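Local coordinates for protein insect group II chitinase (Ostrinia furnacalis, PDB 5Y2C) that probably hydrolyses the beta-1,4 links of chitin as a family 18 glycoside hydrolase of insects, at residues A[8-13]-A[342-347]; A[245-250]-A[361-366]; A[126-131]-A[174-179]; A[190-195]-A[239-244]. All coordinates share one frame; numbering follows the deposited sequence.

Interaction 1. Residues A[8-13]-A[342-347]; sequences YYTNWA and AWSLDL. With NAG (2-acetamido-2-deoxy-beta-D-glucopyranose), chain C; NAG (2-acetamido-2-deoxy-beta-D-glucopyranose), chain B.
Tyr-8 and Trp-343 form an oblique ring pair, their planes inclined at 51°, with Tyr-8 CB 3.4 Å from Trp-343 CE3. A chi1 of -177°, which puts CG opposite the backbone N, lays the Trp-343 indole between Tyr-8 and the sugars. One face takes C5 of the NAG of chain C, 3.4 Å above the ring plane, and Ser-344 CB lies over the opposite face. Edge-on, Trp-343 NE1 donates to O7 of the NAG of chain B (3.0 Å, 169°). At the far corner, Thr-10 CG2 stands 3.7 Å from Trp-343 CH2, and Trp-12 CH2 arrives at the edge. Putting an alanine at Trp-343 would probably strip the NAG of chain C of its flat apolar platform and leave O7 of the other sugar without its donor. Beside the ring, Thr-10 OG1 lies 2.8 Å from Asp-346 OD1, to which Ser-344 OG donates from above the carboxylate plane. One water links Thr-10 OG1 to Asp-346 OD2, a second links Thr-10 N to OD1, and OD2 also makes a salt bridge with Arg-16. The backbones pair in parallel: Tyr-8 N donates to Ala-342 O, and Leu-345 N almost straight to Tyr-8 O (3.0 Å). A tryptophan before a cis peptide, at the end of the last barrel strand, forming the floor of the sugar-binding cleft, is characteristic of family 18 chitinases.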
# COMPACT_ATOMS: atom_id res chain seq x y z
N TYR A 8 -2.23 5.23 4.22
CA TYR A 8 -3.50 4.66 3.82
C TYR A 8 -4.31 4.37 5.08
O TYR A 8 -3.84 3.66 5.98
CB TYR A 8 -3.28 3.41 2.97
CG TYR A 8 -3.00 3.77 1.53
CD1 TYR A 8 -1.71 4.01 1.10
CD2 TYR A 8 -4.04 3.91 0.62
CE1 TYR A 8 -1.45 4.35 -0.22
CE2 TYR A 8 -3.79 4.26 -0.68
CZ TYR A 8 -2.50 4.47 -1.10
OH TYR A 8 -2.27 4.81 -2.40
N TYR A 9 -5.49 4.97 5.17
CA TYR A 9 -6.48 4.68 6.19
C TYR A 9 -7.51 3.76 5.53
O TYR A 9 -7.93 4.02 4.39
CB TYR A 9 -7.13 5.96 6.71
CG TYR A 9 -8.44 5.73 7.45
CD1 TYR A 9 -8.45 5.48 8.82
CD2 TYR A 9 -9.65 5.73 6.76
CE1 TYR A 9 -9.64 5.25 9.49
CE2 TYR A 9 -10.84 5.49 7.41
CZ TYR A 9 -10.83 5.25 8.77
OH TYR A 9 -12.03 5.02 9.42
N THR A 10 -7.89 2.68 6.22
CA THR A 10 -8.84 1.72 5.66
C THR A 10 -10.12 1.74 6.48
O THR A 10 -10.09 1.50 7.70
CB THR A 10 -8.26 0.30 5.59
OG1 THR A 10 -8.06 -0.25 6.90
CG2 THR A 10 -6.95 0.30 4.86
N ASN A 11 -11.25 1.98 5.82
CA ASN A 11 -12.50 2.10 6.56
C ASN A 11 -12.93 0.78 7.20
O ASN A 11 -13.54 0.80 8.27
CB ASN A 11 -13.61 2.68 5.67
CG ASN A 11 -13.86 1.86 4.41
OD1 ASN A 11 -13.12 0.94 4.09
ND2 ASN A 11 -14.90 2.23 3.68
N TRP A 12 -12.60 -0.37 6.60
CA TRP A 12 -13.02 -1.65 7.17
C TRP A 12 -12.24 -2.05 8.42
O TRP A 12 -12.63 -3.00 9.10
CB TRP A 12 -12.94 -2.76 6.10
CG TRP A 12 -11.56 -3.08 5.63
CD1 TRP A 12 -10.71 -4.01 6.16
CD2 TRP A 12 -10.87 -2.49 4.53
NE1 TRP A 12 -9.53 -4.02 5.46
CE2 TRP A 12 -9.60 -3.10 4.46
CE3 TRP A 12 -11.19 -1.49 3.60
CZ2 TRP A 12 -8.65 -2.75 3.49
CZ3 TRP A 12 -10.24 -1.13 2.64
CH2 TRP A 12 -8.99 -1.77 2.59
N ALA A 13 -11.17 -1.33 8.79
CA ALA A 13 -10.51 -1.59 10.06
C ALA A 13 -11.42 -1.32 11.25
O ALA A 13 -11.06 -1.65 12.38
CB ALA A 13 -9.24 -0.74 10.19
N ALA A 342 2.56 4.07 3.37
CA ALA A 342 2.30 3.06 4.39
C ALA A 342 0.96 2.39 4.11
O ALA A 342 -0.10 3.04 4.13
CB ALA A 342 2.30 3.65 5.79
N TRP A 343 1.00 1.08 3.89
CA TRP A 343 -0.19 0.25 3.87
C TRP A 343 -0.07 -0.72 5.04
O TRP A 343 0.70 -1.69 4.97
CB TRP A 343 -0.33 -0.52 2.54
CG TRP A 343 -1.60 -1.29 2.58
CD1 TRP A 343 -1.80 -2.51 3.16
CD2 TRP A 343 -2.88 -0.84 2.16
NE1 TRP A 343 -3.11 -2.87 3.07
CE2 TRP A 343 -3.80 -1.86 2.46
CE3 TRP A 343 -3.34 0.32 1.53
CZ2 TRP A 343 -5.15 -1.75 2.15
CZ3 TRP A 343 -4.68 0.41 1.23
CH2 TRP A 343 -5.56 -0.61 1.55
N SER A 344 -0.83 -0.51 6.10
CA SER A 344 -1.72 0.64 6.29
C SER A 344 -1.66 1.05 7.76
O SER A 344 -1.10 0.32 8.59
CB SER A 344 -3.14 0.27 5.90
OG SER A 344 -3.63 -0.76 6.74
N LEU A 345 -2.27 2.19 8.10
CA LEU A 345 -2.17 2.75 9.45
C LEU A 345 -2.57 1.73 10.53
O LEU A 345 -1.94 1.67 11.59
CB LEU A 345 -3.05 3.99 9.57
CG LEU A 345 -2.66 5.23 8.77
CD1 LEU A 345 -3.67 6.36 8.99
CD2 LEU A 345 -1.25 5.67 9.14
N ASP A 346 -3.62 0.96 10.28
CA ASP A 346 -4.20 0.04 11.25
C ASP A 346 -3.43 -1.26 11.43
O ASP A 346 -3.77 -2.05 12.32
CB ASP A 346 -5.62 -0.31 10.82
CG ASP A 346 -5.67 -0.83 9.42
OD1 ASP A 346 -5.74 -0.01 8.48
OD2 ASP A 346 -5.55 -2.05 9.26
N LEU A 347 -2.48 -1.58 10.55
CA LEU A 347 -1.72 -2.81 10.67
C LEU A 347 -0.44 -2.62 11.46
O LEU A 347 0.14 -3.59 11.94
CB LEU A 347 -1.42 -3.38 9.27
CG LEU A 347 -2.66 -3.69 8.43
CD1 LEU A 347 -2.32 -4.12 6.99
CD2 LEU A 347 -3.60 -4.68 9.13
C1 NAG C . -2.70 -3.47 -2.60
C2 NAG C . -3.93 -2.62 -2.39
C3 NAG C . -4.83 -3.12 -1.26
C4 NAG C . -4.34 -4.32 -0.48
C5 NAG C . -2.88 -4.05 -0.19
C6 NAG C . -2.16 -5.16 0.52
C7 NAG C . -3.92 -0.29 -2.96
C8 NAG C . -3.41 1.03 -2.54
N2 NAG C . -3.62 -1.25 -2.15
O3 NAG C . -6.09 -3.36 -1.81
O4 NAG C . -5.05 -4.48 0.68
O5 NAG C . -2.15 -3.75 -1.36
O6 NAG C . -2.35 -6.37 -0.11
O7 NAG C . -4.55 -0.42 -3.92
C1 NAG B . -5.98 -5.49 0.60
C2 NAG B . -6.19 -6.08 1.96
C3 NAG B . -7.38 -7.02 1.91
C4 NAG B . -8.60 -6.29 1.39
C5 NAG B . -8.27 -5.63 0.07
C6 NAG B . -9.38 -4.76 -0.45
C7 NAG B . -4.35 -6.26 3.42
C8 NAG B . -3.14 -7.02 3.74
N2 NAG B . -5.07 -6.74 2.49
O3 NAG B . -7.59 -7.47 3.19
O4 NAG B . -9.69 -7.13 1.21
O5 NAG B . -7.16 -4.83 0.36
O6 NAG B . -9.22 -4.43 -1.80
O7 NAG B . -4.63 -5.28 4.00
O HOH W 1 -7.12 -2.51 7.01
O HOH W 2 -6.52 2.90 8.82

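Interaction 2. Residues A[245-250]-A[361-366]; sequences VPFYGQ and PLLTTI. With NAG (2-acetamido-2-deoxy-beta-D-glucopyranose), chain C.
Phe-247 meets the helix beginning at Pro-361 almost wholly through apolar contact, its CZ also lying 3.7 Å from the backbone Leu-363 N; no hydrogen bond joins the segments. A chi1 of -74°, with CG anti to the carbonyl carbon, swings the ring to the helix. The clearest single interaction is a CH-pi contact: Leu-362 CB sits over one face of the Phe-247 ring, 3.8 Å from its centroid and only 20° off the normal. Apolar packing completes the site. Leu-362 CD1 comes within 3.6 Å of Phe-247 CD1, and Ile-366 CD1 arrives at the ring edge, 4.0 Å from Phe-247 CE1. Leu-363 CB lies 4.0 Å from Phe-247 CE2. Phenylalanine suits the place because a flat, apolar ring can offer a face to one leucine and an edge to an isoleucine one helical turn on. An alanine in place of Phe-247 would probably open a gap between strand and helix, leaving Leu-362 and Ile-366 without their common partner. Tyr-248 points away from the helix, its OH hydrogen-bonded to Asp-196 and near C6 of the NAG of chain C. Helix 361-371 thus lies against strand 241-254, with Leu-363 also touching Val-5 and Cys-7 of strand 4-10 and Ile-366 reaching Ser-340 of strand 339-343.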
# COMPACT_ATOMS: atom_id res chain seq x y z
N VAL A 245 5.68 0.83 1.92
CA VAL A 245 6.18 -0.10 2.91
C VAL A 245 4.99 -0.84 3.49
O VAL A 245 4.02 -0.20 3.92
CB VAL A 245 6.98 0.59 4.04
CG1 VAL A 245 7.53 -0.45 5.04
CG2 VAL A 245 8.11 1.46 3.45
N PRO A 246 4.98 -2.18 3.50
CA PRO A 246 3.87 -2.91 4.12
C PRO A 246 4.01 -2.96 5.64
O PRO A 246 5.10 -3.19 6.17
CB PRO A 246 3.99 -4.31 3.50
CG PRO A 246 5.48 -4.47 3.24
CD PRO A 246 6.00 -3.08 2.91
N PHE A 247 2.90 -2.72 6.34
CA PHE A 247 2.84 -2.84 7.79
C PHE A 247 2.27 -4.19 8.23
O PHE A 247 1.73 -4.33 9.33
CB PHE A 247 2.01 -1.70 8.39
CG PHE A 247 2.70 -0.34 8.39
CD1 PHE A 247 3.97 -0.17 7.85
CD2 PHE A 247 2.08 0.77 8.95
CE1 PHE A 247 4.60 1.08 7.87
CE2 PHE A 247 2.69 2.01 8.97
CZ PHE A 247 3.97 2.18 8.43
N TYR A 248 2.41 -5.20 7.37
CA TYR A 248 1.85 -6.52 7.58
C TYR A 248 2.77 -7.53 6.93
O TYR A 248 3.60 -7.18 6.08
CB TYR A 248 0.45 -6.61 6.97
CG TYR A 248 0.51 -6.52 5.47
CD1 TYR A 248 0.56 -5.29 4.83
CD2 TYR A 248 0.58 -7.67 4.68
CE1 TYR A 248 0.65 -5.20 3.46
CE2 TYR A 248 0.67 -7.58 3.30
CZ TYR A 248 0.71 -6.34 2.71
OH TYR A 248 0.80 -6.22 1.35
N GLY A 249 2.62 -8.80 7.31
CA GLY A 249 3.43 -9.88 6.77
C GLY A 249 2.64 -10.90 5.96
O GLY A 249 1.46 -11.11 6.20
N GLN A 250 3.30 -11.54 5.00
CA GLN A 250 2.71 -12.67 4.29
C GLN A 250 3.02 -13.95 5.07
O GLN A 250 4.18 -14.21 5.41
CB GLN A 250 3.24 -12.77 2.86
CG GLN A 250 2.77 -11.65 1.95
CD GLN A 250 1.30 -11.77 1.56
OE1 GLN A 250 0.70 -12.83 1.71
NE2 GLN A 250 0.72 -10.67 1.09
N PRO A 361 4.97 2.26 15.86
CA PRO A 361 6.43 2.22 15.71
C PRO A 361 6.90 2.27 14.27
O PRO A 361 7.86 2.99 13.99
CB PRO A 361 6.80 0.89 16.39
CG PRO A 361 5.59 0.08 16.28
CD PRO A 361 4.44 1.02 16.44
N LEU A 362 6.25 1.55 13.36
CA LEU A 362 6.70 1.56 11.97
C LEU A 362 6.54 2.93 11.34
O LEU A 362 7.45 3.44 10.68
CB LEU A 362 5.94 0.51 11.15
CG LEU A 362 6.14 -0.94 11.58
CD1 LEU A 362 5.39 -1.95 10.66
CD2 LEU A 362 7.62 -1.29 11.72
N LEU A 363 5.39 3.57 11.56
CA LEU A 363 5.16 4.89 10.99
C LEU A 363 6.05 5.93 11.64
O LEU A 363 6.52 6.86 10.98
CB LEU A 363 3.68 5.26 11.12
CG LEU A 363 3.14 6.52 10.46
CD1 LEU A 363 3.35 6.47 8.98
CD2 LEU A 363 1.68 6.63 10.74
N THR A 364 6.25 5.84 12.95
CA THR A 364 7.17 6.76 13.61
C THR A 364 8.56 6.66 13.00
O THR A 364 9.19 7.69 12.71
CB THR A 364 7.26 6.44 15.10
OG1 THR A 364 5.95 6.50 15.68
CG2 THR A 364 8.22 7.39 15.79
N THR A 365 9.02 5.43 12.75
CA THR A 365 10.34 5.22 12.17
C THR A 365 10.46 5.94 10.82
O THR A 365 11.47 6.61 10.56
CB THR A 365 10.59 3.73 12.00
OG1 THR A 365 10.67 3.10 13.30
CG2 THR A 365 11.88 3.50 11.27
N ILE A 366 9.44 5.83 9.96
CA ILE A 366 9.48 6.46 8.64
C ILE A 366 9.49 7.97 8.78
O ILE A 366 10.27 8.67 8.12
CB ILE A 366 8.30 5.96 7.79
CG1 ILE A 366 8.45 4.47 7.49
CG2 ILE A 366 8.11 6.81 6.52
CD1 ILE A 366 7.23 3.85 6.86
C1 NAG C . -2.70 -3.47 -2.60
C2 NAG C . -3.93 -2.62 -2.39
C3 NAG C . -4.83 -3.12 -1.26
C4 NAG C . -4.34 -4.32 -0.48
C5 NAG C . -2.88 -4.05 -0.19
C6 NAG C . -2.16 -5.16 0.52
C7 NAG C . -3.92 -0.29 -2.96
C8 NAG C . -3.41 1.03 -2.54
N2 NAG C . -3.62 -1.25 -2.15
O3 NAG C . -6.09 -3.36 -1.81
O4 NAG C . -5.05 -4.48 0.68
O5 NAG C . -2.15 -3.75 -1.36
O6 NAG C . -2.35 -6.37 -0.11
O7 NAG C . -4.55 -0.42 -3.92

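Interaction 3. Residues A[126-131]-A[174-179]; sequences YPKCWQ and IDYAYN. With NAG (2-acetamido-2-deoxy-beta-D-glucopyranose), chain D.
In the loop that follows the fourth strand of the TIM barrel, 119-124, residues 126 to 129 lean on Tyr-176 and Ala-177, at the end of helix 171-177, and on Tyr-178, the first residue beyond it. Small groups fit the tightest spot: Ala-177 CB approaches Pro-127 O to 3.2 Å and Pro-127 CB to 3.9 Å. Beside it, Pro-127 CD packs 3.9 Å from Tyr-178 CE1, the rigid proline ring lying across the tyrosine. Two side chains approach Tyr-176 obliquely from the same side of its ring. Lys-128, bent at its second torsion (chi2 82°), runs its aliphatic part past the ring, with CE 3.6 Å from Tyr-176 CD1, and delivers NZ to the carbonyl of Gly-137. Cys-129 SG, the polarisable sulfur of a disulfide to Cys-134, lies 4.6 Å from the centroid of the Tyr-176 ring. Nearer the cleft, Tyr-178 OH lies 3.6 Å from Tyr-126 CD2 at the edge of that ring, while accepting the backbone N-H of Ser-168. Tyr-126, long enough to span from the loop to the substrate, hydrogen-bonds through OH to O6 of the NAG of chain D (2.7 Å). The loop is therefore wedged between the sugar and helix 171-177, with Phe-145 of helix 141-157 touching Pro-127 and Leu-183 of helix 180-186 touching Tyr-178.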
# COMPACT_ATOMS: atom_id res chain seq x y z
N TYR A 126 -5.18 -3.93 -12.21
CA TYR A 126 -4.34 -2.85 -12.75
C TYR A 126 -4.82 -2.64 -14.19
O TYR A 126 -5.51 -3.51 -14.73
CB TYR A 126 -2.84 -3.22 -12.73
CG TYR A 126 -2.38 -3.91 -11.47
CD1 TYR A 126 -2.56 -5.28 -11.30
CD2 TYR A 126 -1.74 -3.21 -10.44
CE1 TYR A 126 -2.15 -5.93 -10.16
CE2 TYR A 126 -1.31 -3.86 -9.28
CZ TYR A 126 -1.52 -5.23 -9.15
OH TYR A 126 -1.12 -5.93 -8.02
N PRO A 127 -4.47 -1.51 -14.82
CA PRO A 127 -4.81 -1.35 -16.24
C PRO A 127 -4.24 -2.51 -17.05
O PRO A 127 -3.10 -2.92 -16.83
CB PRO A 127 -4.15 -0.02 -16.62
CG PRO A 127 -4.02 0.72 -15.34
CD PRO A 127 -3.80 -0.32 -14.27
N LYS A 128 -5.07 -3.06 -17.93
CA LYS A 128 -4.72 -4.18 -18.81
C LYS A 128 -4.56 -5.50 -18.04
O LYS A 128 -5.14 -6.52 -18.43
CB LYS A 128 -3.48 -3.86 -19.64
CG LYS A 128 -2.77 -5.08 -20.20
CD LYS A 128 -3.42 -5.56 -21.47
CE LYS A 128 -2.60 -6.66 -22.14
NZ LYS A 128 -3.48 -7.45 -23.02
N CYS A 129 -3.77 -5.52 -16.97
CA CYS A 129 -3.62 -6.72 -16.14
C CYS A 129 -4.65 -6.70 -15.01
O CYS A 129 -4.34 -6.48 -13.83
CB CYS A 129 -2.20 -6.81 -15.60
SG CYS A 129 -0.92 -6.72 -16.87
N TRP A 130 -5.91 -6.96 -15.38
CA TRP A 130 -6.98 -6.94 -14.39
C TRP A 130 -6.68 -7.96 -13.31
O TRP A 130 -6.47 -9.14 -13.61
CB TRP A 130 -8.34 -7.25 -15.03
CG TRP A 130 -8.68 -6.41 -16.20
CD1 TRP A 130 -8.11 -5.23 -16.57
CD2 TRP A 130 -9.67 -6.71 -17.19
NE1 TRP A 130 -8.69 -4.76 -17.72
CE2 TRP A 130 -9.65 -5.65 -18.13
CE3 TRP A 130 -10.58 -7.76 -17.37
CZ2 TRP A 130 -10.50 -5.62 -19.23
CZ3 TRP A 130 -11.43 -7.72 -18.47
CH2 TRP A 130 -11.38 -6.66 -19.38
N GLN A 131 -6.56 -7.48 -12.07
CA GLN A 131 -6.17 -8.28 -10.92
C GLN A 131 -5.00 -9.21 -11.24
O GLN A 131 -5.05 -10.42 -11.02
CB GLN A 131 -7.36 -9.05 -10.34
CG GLN A 131 -8.29 -8.18 -9.47
CD GLN A 131 -9.43 -8.99 -8.89
OE1 GLN A 131 -9.93 -9.90 -9.54
NE2 GLN A 131 -9.84 -8.67 -7.66
N ILE A 174 4.00 -3.36 -15.16
CA ILE A 174 4.34 -1.98 -15.51
C ILE A 174 4.37 -1.83 -17.03
O ILE A 174 3.78 -0.90 -17.59
CB ILE A 174 5.69 -1.58 -14.89
CG1 ILE A 174 5.58 -1.59 -13.36
CG2 ILE A 174 6.17 -0.21 -15.47
CD1 ILE A 174 6.93 -1.64 -12.66
N ASP A 175 5.04 -2.77 -17.71
CA ASP A 175 5.14 -2.72 -19.17
C ASP A 175 3.76 -2.74 -19.83
O ASP A 175 3.52 -2.00 -20.78
CB ASP A 175 5.98 -3.89 -19.68
CG ASP A 175 7.41 -3.82 -19.22
OD1 ASP A 175 7.90 -2.69 -18.99
OD2 ASP A 175 8.08 -4.89 -19.13
N TYR A 176 2.84 -3.56 -19.32
CA TYR A 176 1.51 -3.64 -19.91
C TYR A 176 0.62 -2.45 -19.53
O TYR A 176 -0.22 -2.03 -20.32
CB TYR A 176 0.80 -4.92 -19.47
CG TYR A 176 1.15 -6.21 -20.16
CD1 TYR A 176 0.94 -6.41 -21.52
CD2 TYR A 176 1.67 -7.26 -19.43
CE1 TYR A 176 1.26 -7.62 -22.12
CE2 TYR A 176 1.98 -8.45 -20.00
CZ TYR A 176 1.78 -8.64 -21.33
OH TYR A 176 2.12 -9.86 -21.84
N ALA A 177 0.77 -1.90 -18.32
CA ALA A 177 -0.25 -1.02 -17.76
C ALA A 177 0.05 0.47 -17.93
O ALA A 177 -0.88 1.24 -18.17
CB ALA A 177 -0.44 -1.30 -16.27
N TYR A 178 1.31 0.88 -17.79
CA TYR A 178 1.64 2.27 -17.42
C TYR A 178 2.44 2.98 -18.51
O TYR A 178 3.52 2.54 -18.88
CB TYR A 178 2.40 2.30 -16.09
CG TYR A 178 1.64 1.64 -14.95
CD1 TYR A 178 0.34 2.03 -14.64
CD2 TYR A 178 2.23 0.65 -14.20
CE1 TYR A 178 -0.35 1.45 -13.59
CE2 TYR A 178 1.55 0.04 -13.14
CZ TYR A 178 0.26 0.45 -12.85
OH TYR A 178 -0.40 -0.16 -11.80
N ASN A 179 1.88 4.08 -19.01
CA ASN A 179 2.61 5.11 -19.74
C ASN A 179 3.39 5.91 -18.70
O ASN A 179 2.92 6.93 -18.19
CB ASN A 179 1.64 5.98 -20.55
CG ASN A 179 2.35 7.01 -21.43
OD1 ASN A 179 3.46 7.46 -21.14
ND2 ASN A 179 1.69 7.39 -22.53
C1 NAG D . -1.87 -8.23 -4.80
C2 NAG D . -2.69 -8.25 -3.54
C3 NAG D . -3.28 -6.88 -3.30
C4 NAG D . -2.28 -5.76 -3.39
C5 NAG D . -1.56 -5.91 -4.70
C6 NAG D . -0.38 -4.99 -4.77
C7 NAG D . -3.71 -10.41 -3.02
C8 NAG D . -4.76 -11.33 -3.41
N2 NAG D . -3.71 -9.24 -3.58
O3 NAG D . -3.85 -6.88 -2.04
O4 NAG D . -3.07 -4.61 -3.35
O5 NAG D . -1.02 -7.17 -4.73
O6 NAG D . -0.20 -4.38 -6.00
O7 NAG D . -2.94 -10.75 -2.22

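Interaction 4. Residues A[190-195]-A[239-244]; sequences ISLMTY and KKLVVG. With NAG (2-acetamido-2-deoxy-beta-D-glucopyranose), chain C; NAG (2-acetamido-2-deoxy-beta-D-glucopyranose), chain D.
Gly-244 O is gripped twice: Thr-194 OG1 donates to it at 2.7 Å, in the carbonyl plane on a lone pair, and water 3 donates to it as well as to Thr-194 O. The small chi1 of Thr-194 (37°) sets OG1 between its own backbone N and carbonyl carbon, turned toward the neighbouring strand. Glycine suits position 244, since a CB would clash with Leu-192 O and press on Tyr-195 CE2. Before this point the two strands pair in parallel. Ile-190 N donates to Lys-240 O (2.7 Å), Ile-190 O receives Val-242 N, and Leu-192 N binds Val-242 O (2.8 Å) before Leu-192 O accepts Gly-244 N. Side chains alternate between the faces. Leu-192 and Leu-241 meet through their CD2 atoms at 3.8 Å, on the face that also bears Ile-190 and Val-243; branched, apolar chains suit it because helix 224-233 packs there. Ser-191 and Val-242 project to the other face. Beyond the strand end, Tyr-195 OH donates to the ring oxygen O5 of the chain C NAG. Met-193 SD lies 3.5 Å from C7 of that sugar, a flexible apolar surface for its acetamido group. Parallel neighbouring strands, here the sixth and seventh, with ligand-binding residues at their carboxyl ends are typical of TIM barrels; here those residues bind sugar.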
# COMPACT_ATOMS: atom_id res chain seq x y z
N ILE A 190 3.34 9.11 -7.42
CA ILE A 190 3.09 7.75 -7.87
C ILE A 190 3.47 6.85 -6.71
O ILE A 190 4.65 6.76 -6.35
CB ILE A 190 3.91 7.40 -9.12
CG1 ILE A 190 3.45 8.22 -10.32
CG2 ILE A 190 3.79 5.92 -9.41
CD1 ILE A 190 4.42 8.22 -11.47
N SER A 191 2.47 6.20 -6.10
CA SER A 191 2.73 5.30 -4.97
C SER A 191 3.08 3.92 -5.52
O SER A 191 2.20 3.16 -5.93
CB SER A 191 1.53 5.25 -4.03
OG SER A 191 1.51 6.40 -3.20
N LEU A 192 4.37 3.60 -5.52
CA LEU A 192 4.82 2.27 -5.89
C LEU A 192 4.39 1.29 -4.81
O LEU A 192 4.74 1.45 -3.64
CB LEU A 192 6.33 2.26 -6.04
CG LEU A 192 7.00 3.27 -6.96
CD1 LEU A 192 8.50 3.01 -6.94
CD2 LEU A 192 6.43 3.21 -8.38
N MET A 193 3.59 0.28 -5.18
CA MET A 193 3.18 -0.73 -4.21
C MET A 193 4.29 -1.78 -4.15
O MET A 193 4.16 -2.92 -4.61
CB MET A 193 1.82 -1.31 -4.55
CG MET A 193 0.68 -0.33 -4.26
SD MET A 193 -0.94 -1.00 -4.61
CE MET A 193 -0.74 -1.38 -6.35
N THR A 194 5.41 -1.35 -3.58
CA THR A 194 6.60 -2.17 -3.53
C THR A 194 6.50 -3.25 -2.46
O THR A 194 7.37 -3.39 -1.60
CB THR A 194 7.79 -1.27 -3.29
OG1 THR A 194 7.40 -0.20 -2.40
CG2 THR A 194 8.26 -0.69 -4.62
N TYR A 195 5.45 -4.06 -2.56
CA TYR A 195 5.27 -5.18 -1.65
C TYR A 195 4.40 -6.22 -2.34
O TYR A 195 3.98 -6.03 -3.49
CB TYR A 195 4.65 -4.72 -0.33
CG TYR A 195 3.42 -3.85 -0.51
CD1 TYR A 195 2.21 -4.40 -0.90
CD2 TYR A 195 3.48 -2.48 -0.27
CE1 TYR A 195 1.09 -3.61 -1.06
CE2 TYR A 195 2.36 -1.68 -0.41
CZ TYR A 195 1.16 -2.25 -0.82
OH TYR A 195 0.03 -1.47 -0.97
N LYS A 239 11.24 12.67 -7.96
CA LYS A 239 10.47 13.31 -6.91
C LYS A 239 8.99 12.93 -6.93
O LYS A 239 8.31 13.19 -5.94
CB LYS A 239 10.60 14.84 -6.99
CG LYS A 239 11.95 15.38 -6.56
CD LYS A 239 12.27 14.93 -5.14
CE LYS A 239 11.32 15.57 -4.13
NZ LYS A 239 11.69 15.16 -2.73
N LYS A 240 8.49 12.27 -7.98
CA LYS A 240 7.12 11.79 -7.98
C LYS A 240 6.98 10.39 -7.38
O LYS A 240 5.86 9.99 -7.03
CB LYS A 240 6.55 11.77 -9.41
CG LYS A 240 6.44 13.14 -10.10
CD LYS A 240 5.36 14.00 -9.47
CE LYS A 240 5.22 15.32 -10.17
NZ LYS A 240 4.45 15.14 -11.42
N LEU A 241 8.08 9.64 -7.22
CA LEU A 241 8.00 8.25 -6.81
C LEU A 241 7.91 8.13 -5.30
O LEU A 241 8.73 8.71 -4.58
CB LEU A 241 9.19 7.46 -7.34
CG LEU A 241 9.18 7.35 -8.86
CD1 LEU A 241 10.45 6.70 -9.38
CD2 LEU A 241 7.94 6.57 -9.30
N VAL A 242 6.92 7.38 -4.81
CA VAL A 242 6.71 7.20 -3.38
C VAL A 242 6.75 5.70 -3.09
O VAL A 242 5.93 4.94 -3.63
CB VAL A 242 5.39 7.83 -2.92
CG1 VAL A 242 5.11 7.49 -1.46
CG2 VAL A 242 5.42 9.36 -3.10
N VAL A 243 7.71 5.28 -2.27
CA VAL A 243 7.98 3.86 -2.04
C VAL A 243 7.07 3.34 -0.93
O VAL A 243 7.10 3.85 0.20
CB VAL A 243 9.46 3.63 -1.71
CG1 VAL A 243 9.69 2.23 -1.21
CG2 VAL A 243 10.30 3.88 -2.99
N GLY A 244 6.25 2.34 -1.26
CA GLY A 244 5.32 1.77 -0.28
C GLY A 244 6.02 0.77 0.63
O GLY A 244 6.85 -0.03 0.20
C1 NAG C . -2.70 -3.47 -2.60
C2 NAG C . -3.93 -2.62 -2.39
C3 NAG C . -4.83 -3.12 -1.26
C4 NAG C . -4.34 -4.32 -0.48
C5 NAG C . -2.88 -4.05 -0.19
C6 NAG C . -2.16 -5.16 0.52
C7 NAG C . -3.92 -0.29 -2.96
C8 NAG C . -3.41 1.03 -2.54
N2 NAG C . -3.62 -1.25 -2.15
O3 NAG C . -6.09 -3.36 -1.81
O4 NAG C . -5.05 -4.48 0.68
O5 NAG C . -2.15 -3.75 -1.36
O6 NAG C . -2.35 -6.37 -0.11
O7 NAG C . -4.55 -0.42 -3.92
C1 NAG D . -1.87 -8.23 -4.80
C2 NAG D . -2.69 -8.25 -3.54
C3 NAG D . -3.28 -6.88 -3.30
C4 NAG D . -2.28 -5.76 -3.39
C5 NAG D . -1.56 -5.91 -4.70
C6 NAG D . -0.38 -4.99 -4.77
C7 NAG D . -3.71 -10.41 -3.02
C8 NAG D . -4.76 -11.33 -3.41
N2 NAG D . -3.71 -9.24 -3.58
O3 NAG D . -3.85 -6.88 -2.04
O4 NAG D . -3.07 -4.61 -3.35
O5 NAG D . -1.02 -7.17 -4.73
O6 NAG D . -0.20 -4.38 -6.00
O7 NAG D . -2.94 -10.75 -2.22
O HOH W 3 8.66 -2.25 0.49

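Overall arrangement
Interactions 1, 2 and 4 touch one another round the NAG of chain C. Strand 241-254 serves both interactions 2 and 4, and pairs with strand 339-343 of interaction 1, where Phe-247 N lies 2.8 Å from Trp-343 O, a probable hydrogen bond. Tyr-195 brings interaction 4 to the others: its OH packs 3.7 Å from Trp-343 CB, and its CD1 lies 3.2 Å from Tyr-248 OH. Interaction 3 stands apart, its centre about 24 Å from that of interaction 1, yet it reaches interaction 4 where Tyr-126 CE2 meets Met-193 CE at 3.9 Å, beside the NAG of chain D. The bound oligosaccharide thus runs past all of them except the helix side of interaction 2.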